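Local coordinates for protein transcriptional regulator, LysR family (PDB 3T1B) that activates virulence gene transcription in Vibrio cholerae, probably by binding promoter DNA through a winged helix, with a response that depends on oxygen and pH, at residues Thr102-Met107 against Asp238-Glu243; Asp149-Ala154 against Leu267-Asp272. The protein carries 1 engineered substitution. All coordinates share one frame; numbering follows the deposited sequence.

Contact 1: residues Thr102-Met107 against Asp238-Glu243; sequences TKRMMM and DVMLRE
Asp238 O is gripped by two backbone N-H groups, and the turn it closes sets Val239 and Met240 against Arg104 and Met105. Arg242 N lies 2.8 Å from Asp238 O, and Leu241 N lies 2.9 Å from Asp238 O. On the facing helix, Thr102 O is also held twice, by Met106 N and Met107 N, which marks a wider pi-type turn. The apolar part of the contact centres on Val239. Its chi1 of 77° sets CG1 between the backbone N and the carbonyl carbon and leaves CG2 anti to N. Both methyls meet the helix. Val239 CG2 lies 3.8 Å from Met105 CG. Val239 CG2 also meets Arg104 CB at 4.0 Å, so Val239 bridges two successive helix residues. Val239 CG1 faces Met105 SD at 4.1 Å.

This is the LysR substrate-binding domain, the part that in relatives binds effectors, a fold related to periplasmic binding proteins. Helix 102-116 follows strand 91-98, and residues 238-243 lead from strand 233-237 into helix 242-246. The contact thus joins the two lobes of that fold. Met240 also touches the engineered Glu100. Val222 and Arg224 of the second subunit pack on Met107 and Lys103, so this helix also takes part in a subunit interface.

Arg104 crosses Met240 at about a right angle, with Arg104 CG 4.1 Å from Met240 CG. Bends at chi2 and chi3 then carry the guanidinium past the turn. Arg104 NE lies 3.6 Å from Val239 O, which sits at the guanidinium edge, near its plane. Beyond it Glu243 approaches from the opposite direction. Its OE1 is paired with Arg104 NH2 as a salt bridge, met obliquely. The atoms are modelled too close, so this ion pair is doubtful in detail.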
loop_
_atom_site.group_PDB
_atom_site.type_symbol
_atom_site.label_atom_id
_atom_site.label_comp_id
_atom_site.label_asym_id
_atom_site.label_seq_id
_atom_site.Cartn_x
_atom_site.Cartn_y
_atom_site.Cartn_z
ATOM N N THR A 102 -20.802 16.028 10.046
ATOM C CA THR A 102 -21.278 15.003 10.973
ATOM C C THR A 102 -22.180 15.566 12.066
ATOM O O THR A 102 -23.229 15.000 12.365
ATOM C CB THR A 102 -20.111 14.249 11.632
ATOM O OG1 THR A 102 -19.236 13.744 10.618
ATOM C CG2 THR A 102 -20.639 13.090 12.471
ATOM N N LYS A 103 -21.763 16.677 12.662
ATOM C CA LYS A 103 -22.533 17.310 13.723
ATOM C C LYS A 103 -23.950 17.649 13.270
ATOM O O LYS A 103 -24.919 17.425 13.999
ATOM C CB LYS A 103 -21.830 18.581 14.201
ATOM C CG LYS A 103 -22.580 19.347 15.277
ATOM C CD LYS A 103 -22.714 18.531 16.554
ATOM C CE LYS A 103 -23.277 19.370 17.693
ATOM N NZ LYS A 103 -24.684 19.797 17.447
ATOM N N ARG A 104 -24.065 18.185 12.060
ATOM C CA ARG A 104 -25.341 18.665 11.546
ATOM C C ARG A 104 -26.227 17.537 11.029
ATOM O O ARG A 104 -27.422 17.488 11.322
ATOM C CB ARG A 104 -25.109 19.673 10.419
ATOM C CG ARG A 104 -23.861 20.521 10.594
ATOM C CD ARG A 104 -23.986 21.482 11.774
ATOM N NE ARG A 104 -24.900 22.592 11.505
ATOM C CZ ARG A 104 -24.941 23.704 12.230
ATOM N NH1 ARG A 104 -24.123 23.850 13.267
ATOM N NH2 ARG A 104 -25.795 24.666 11.919
ATOM N N MET A 105 -25.635 16.634 10.254
ATOM C CA MET A 105 -26.420 15.684 9.470
ATOM C C MET A 105 -26.553 14.287 10.082
ATOM O O MET A 105 -27.534 13.586 9.820
ATOM C CB MET A 105 -25.850 15.569 8.050
ATOM C CG MET A 105 -25.855 16.879 7.272
ATOM S SD MET A 105 -25.127 16.737 5.625
ATOM C CE MET A 105 -26.224 15.550 4.851
ATOM N N MET A 106 -25.579 13.880 10.890
ATOM C CA MET A 106 -25.488 12.475 11.289
ATOM C C MET A 106 -25.486 12.176 12.795
ATOM O O MET A 106 -25.816 11.062 13.203
ATOM C CB MET A 106 -24.283 11.815 10.616
ATOM C CG MET A 106 -24.398 11.762 9.106
ATOM S SD MET A 106 -22.916 11.137 8.299
ATOM C CE MET A 106 -21.736 12.412 8.731
ATOM N N MET A 107 -25.116 13.151 13.621
ATOM C CA MET A 107 -25.070 12.922 15.070
ATOM C C MET A 107 -26.421 12.543 15.682
ATOM O O MET A 107 -26.490 11.649 16.527
ATOM C CB MET A 107 -24.452 14.107 15.817
ATOM C CG MET A 107 -22.942 14.037 15.924
ATOM S SD MET A 107 -22.353 12.404 16.422
ATOM C CE MET A 107 -23.073 12.261 18.056
ATOM N N ASP A 238 -25.527 24.437 2.734
ATOM C CA ASP A 238 -26.747 25.029 3.260
ATOM C C ASP A 238 -27.102 24.484 4.642
ATOM O O ASP A 238 -27.691 25.187 5.465
ATOM C CB ASP A 238 -27.913 24.806 2.297
ATOM C CG ASP A 238 -28.039 23.362 1.854
ATOM O OD1 ASP A 238 -27.427 22.476 2.491
ATOM O OD2 ASP A 238 -28.750 23.110 0.857
ATOM N N VAL A 239 -26.733 23.230 4.894
ATOM C CA VAL A 239 -27.046 22.577 6.160
ATOM C C VAL A 239 -26.292 23.227 7.320
ATOM O O VAL A 239 -26.701 23.122 8.476
ATOM C CB VAL A 239 -26.730 21.065 6.114
ATOM C CG1 VAL A 239 -25.234 20.830 6.239
ATOM C CG2 VAL A 239 -27.473 20.335 7.218
ATOM N N MET A 240 -25.191 23.901 7.002
ATOM C CA MET A 240 -24.411 24.613 8.006
ATOM C C MET A 240 -24.854 26.068 8.121
ATOM O O MET A 240 -24.319 26.821 8.933
ATOM C CB MET A 240 -22.920 24.566 7.663
ATOM C CG MET A 240 -22.246 23.232 7.946
ATOM S SD MET A 240 -20.534 23.178 7.372
ATOM C CE MET A 240 -19.820 24.591 8.220
ATOM N N LEU A 241 -25.832 26.457 7.310
ATOM C CA LEU A 241 -26.236 27.858 7.213
ATOM C C LEU A 241 -27.699 28.113 7.586
ATOM O O LEU A 241 -28.008 29.096 8.256
ATOM C CB LEU A 241 -25.958 28.389 5.808
ATOM C CG LEU A 241 -24.507 28.381 5.342
ATOM C CD1 LEU A 241 -24.402 28.812 3.887
ATOM C CD2 LEU A 241 -23.636 29.261 6.234
ATOM N N ARG A 242 -28.588 27.237 7.125
ATOM C CA ARG A 242 -30.035 27.414 7.290
ATOM C C ARG A 242 -30.458 28.199 8.536
ATOM O O ARG A 242 -31.158 29.206 8.430
ATOM C CB ARG A 242 -30.752 26.058 7.259
ATOM C CG ARG A 242 -31.412 25.721 5.928
ATOM C CD ARG A 242 -32.839 26.252 5.850
ATOM N NE ARG A 242 -32.898 27.693 5.620
ATOM C CZ ARG A 242 -33.090 28.251 4.428
ATOM N NH1 ARG A 242 -33.239 27.484 3.355
ATOM N NH2 ARG A 242 -33.134 29.574 4.308
ATOM N N GLU A 243 -30.033 27.739 9.708
ATOM C CA GLU A 243 -30.473 28.332 10.971
ATOM C C GLU A 243 -29.965 29.762 11.173
ATOM O O GLU A 243 -30.522 30.517 11.969
ATOM C CB GLU A 243 -30.054 27.455 12.153
ATOM C CG GLU A 243 -28.551 27.360 12.351
ATOM C CD GLU A 243 -28.153 26.192 13.232
ATOM O OE1 GLU A 243 -27.954 25.081 12.691
ATOM O OE2 GLU A 243 -28.045 26.381 14.465
#

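Contact 2: residues Asp149-Ala154 against Leu267-Asp272; sequences DSSLIA and LYNHKD
Ile153 lies over one face of the Tyr268 ring, and the two side chains cross at a slant. Ile153 CB sits 4.1 Å from the centroid of the Tyr268 ring, 23° off the normal, a CH-pi contact. Ile153 CG2 reaches further along the ring, 3.7 Å from Tyr268 CZ. The ring gets there because Tyr268 CG lies between the backbone N and the carbonyl carbon, chi1 55°, which swings it across the neighbouring strand.

The backbones of the same two residues form an antiparallel hydrogen-bonded pair. Tyr268 N gives a bond of 3.0 Å to Ile153 O, in the carbonyl plane and with an angle of 159° at the hydrogen. Ile153 N gives the return bond to Tyr268 O, but it is modelled too short for its length to be trusted. Ile153 O also receives a CA-H...O contact from Leu267 CA at 3.4 Å.

Ala154 and Leu267 make the next, non-hydrogen-bonded pair and point to the other face of the sheet. There Ala154 CB meets Leu267 CD1 at 3.6 Å. Leu152 CB adds to this side, 4.2 Å from Leu267 CB. Beyond the ladder, Leu152 CD1 lies against the amide of Asn269, 3.7 Å from Asn269 CG.

The pairing is made where strand 153-166 starts and strand 258-268 ends. These are the long strands that run between the two lobes of the LysR substrate-binding domain. Ser151, Asn269 and His270 also touch His51, Asn49 and Arg46 of the third subunit, which belong to its helix-turn-helix family region. Main-chain bonds and apolar contacts join the two strands here, and no charged pair links them, so this join itself would probably respond little to pH.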
loop_
_atom_site.group_PDB
_atom_site.type_symbol
_atom_site.label_atom_id
_atom_site.label_comp_id
_atom_site.label_asym_id
_atom_site.label_seq_id
_atom_site.Cartn_x
_atom_site.Cartn_y
_atom_site.Cartn_z
ATOM N N ASP A 149 -12.792 3.970 -5.724
ATOM C CA ASP A 149 -13.333 2.613 -5.770
ATOM C C ASP A 149 -12.591 1.560 -4.948
ATOM O O ASP A 149 -11.363 1.460 -4.985
ATOM C CB ASP A 149 -13.491 2.128 -7.212
ATOM C CG ASP A 149 -14.130 0.754 -7.289
ATOM O OD1 ASP A 149 -13.417 -0.220 -7.615
ATOM O OD2 ASP A 149 -15.343 0.645 -7.003
ATOM N N SER A 150 -13.374 0.779 -4.209
ATOM C CA SER A 150 -12.888 -0.395 -3.498
ATOM C C SER A 150 -13.996 -1.443 -3.508
ATOM O O SER A 150 -14.986 -1.301 -4.228
ATOM C CB SER A 150 -12.490 -0.037 -2.064
ATOM O OG SER A 150 -12.021 -1.174 -1.358
ATOM N N SER A 151 -13.835 -2.494 -2.711
ATOM C CA SER A 151 -14.830 -3.559 -2.658
ATOM C C SER A 151 -15.995 -3.189 -1.742
ATOM O O SER A 151 -16.889 -4.002 -1.502
ATOM C CB SER A 151 -14.192 -4.872 -2.199
ATOM O OG SER A 151 -13.661 -4.748 -0.892
ATOM N N LEU A 152 -15.980 -1.959 -1.239
ATOM C CA LEU A 152 -17.030 -1.489 -0.340
ATOM C C LEU A 152 -18.369 -1.317 -1.049
ATOM O O LEU A 152 -18.423 -0.916 -2.210
ATOM C CB LEU A 152 -16.636 -0.163 0.323
ATOM C CG LEU A 152 -15.578 -0.186 1.427
ATOM C CD1 LEU A 152 -15.578 -1.534 2.132
ATOM C CD2 LEU A 152 -14.200 0.125 0.871
ATOM N N ILE A 153 -19.448 -1.628 -0.337
ATOM C CA ILE A 153 -20.789 -1.316 -0.807
ATOM C C ILE A 153 -21.092 0.136 -0.462
ATOM O O ILE A 153 -20.927 0.555 0.684
ATOM C CB ILE A 153 -21.849 -2.222 -0.153
ATOM C CG1 ILE A 153 -21.607 -3.683 -0.525
ATOM C CG2 ILE A 153 -23.247 -1.791 -0.575
ATOM C CD1 ILE A 153 -21.708 -3.959 -2.011
ATOM N N ALA A 154 -21.522 0.903 -1.457
ATOM C CA ALA A 154 -21.783 2.324 -1.263
ATOM C C ALA A 154 -23.276 2.628 -1.193
ATOM O O ALA A 154 -24.077 2.014 -1.898
ATOM C CB ALA A 154 -21.128 3.137 -2.372
ATOM N N LEU A 267 -20.231 3.911 3.353
ATOM C CA LEU A 267 -19.464 2.805 2.792
ATOM C C LEU A 267 -19.257 1.681 3.800
ATOM O O LEU A 267 -18.928 1.925 4.962
ATOM C CB LEU A 267 -18.112 3.306 2.273
ATOM C CG LEU A 267 -18.059 3.915 0.867
ATOM C CD1 LEU A 267 -19.393 4.507 0.444
ATOM C CD2 LEU A 267 -16.961 4.961 0.798
ATOM N N TYR A 268 -19.458 0.449 3.342
ATOM C CA TYR A 268 -19.245 -0.737 4.163
ATOM C C TYR A 268 -18.941 -1.934 3.264
ATOM O O TYR A 268 -19.176 -1.882 2.058
ATOM C CB TYR A 268 -20.461 -1.009 5.053
ATOM C CG TYR A 268 -21.771 -1.117 4.305
ATOM C CD1 TYR A 268 -22.270 -2.351 3.914
ATOM C CD2 TYR A 268 -22.512 0.017 3.995
ATOM C CE1 TYR A 268 -23.466 -2.455 3.231
ATOM C CE2 TYR A 268 -23.710 -0.077 3.312
ATOM C CZ TYR A 268 -24.181 -1.316 2.933
ATOM O OH TYR A 268 -25.372 -1.422 2.253
ATOM N N ASN A 269 -18.414 -3.005 3.851
ATOM C CA ASN A 269 -17.974 -4.170 3.084
ATOM C C ASN A 269 -19.113 -5.027 2.525
ATOM O O ASN A 269 -19.398 -4.995 1.327
ATOM C CB ASN A 269 -17.025 -5.034 3.921
ATOM C CG ASN A 269 -15.610 -5.037 3.382
ATOM O OD1 ASN A 269 -15.272 -5.819 2.494
ATOM N ND2 ASN A 269 -14.771 -4.160 3.919
ATOM N N HIS A 270 -19.753 -5.804 3.394
ATOM C CA HIS A 270 -20.867 -6.657 2.989
ATOM C C HIS A 270 -21.688 -7.055 4.206
ATOM O O HIS A 270 -21.204 -7.780 5.075
ATOM C CB HIS A 270 -20.351 -7.907 2.278
ATOM C CG HIS A 270 -21.432 -8.762 1.690
ATOM N ND1 HIS A 270 -22.443 -8.250 0.906
ATOM C CD2 HIS A 270 -21.650 -10.097 1.760
ATOM C CE1 HIS A 270 -23.242 -9.232 0.525
ATOM N NE2 HIS A 270 -22.782 -10.363 1.028
ATOM N N LYS A 271 -22.933 -6.590 4.259
ATOM C CA LYS A 271 -23.785 -6.781 5.433
ATOM C C LYS A 271 -23.797 -8.230 5.929
ATOM O O LYS A 271 -23.881 -8.483 7.131
ATOM C CB LYS A 271 -25.215 -6.311 5.144
ATOM C CG LYS A 271 -25.928 -5.711 6.348
ATOM C CD LYS A 271 -27.434 -5.917 6.262
ATOM C CE LYS A 271 -28.016 -5.348 4.973
ATOM N NZ LYS A 271 -29.459 -5.700 4.832
ATOM N N ASP A 272 -23.714 -9.175 4.999
ATOM C CA ASP A 272 -23.737 -10.594 5.338
ATOM C C ASP A 272 -22.471 -11.047 6.066
ATOM O O ASP A 272 -22.546 -11.698 7.109
ATOM C CB ASP A 272 -23.950 -11.436 4.080
ATOM C CG ASP A 272 -25.375 -11.365 3.567
ATOM O OD1 ASP A 272 -26.128 -10.470 4.010
ATOM O OD2 ASP A 272 -25.739 -12.205 2.717
#

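In the fold
Both contacts lie in the substrate-binding domain, with centres 26 Å apart and nearest atoms about 9 Å apart. Contact 1 is a surface contact and links helix 102-116 to the turn leading into helix 242-246, and to its first residues, mainly through side chains. Contact 2 is partly buried, nearer the centre of the chain, and is a piece of beta ladder. Strand 153-166 ties them together: it starts in contact 2, and further along it Val160 touches Met105 and Lys161 bonds to Asp238. Charge appears at the outer rim of contact 1, whereas contact 2 rests on main-chain bonds and an aromatic face. Each also borders a different subunit of the tetramer.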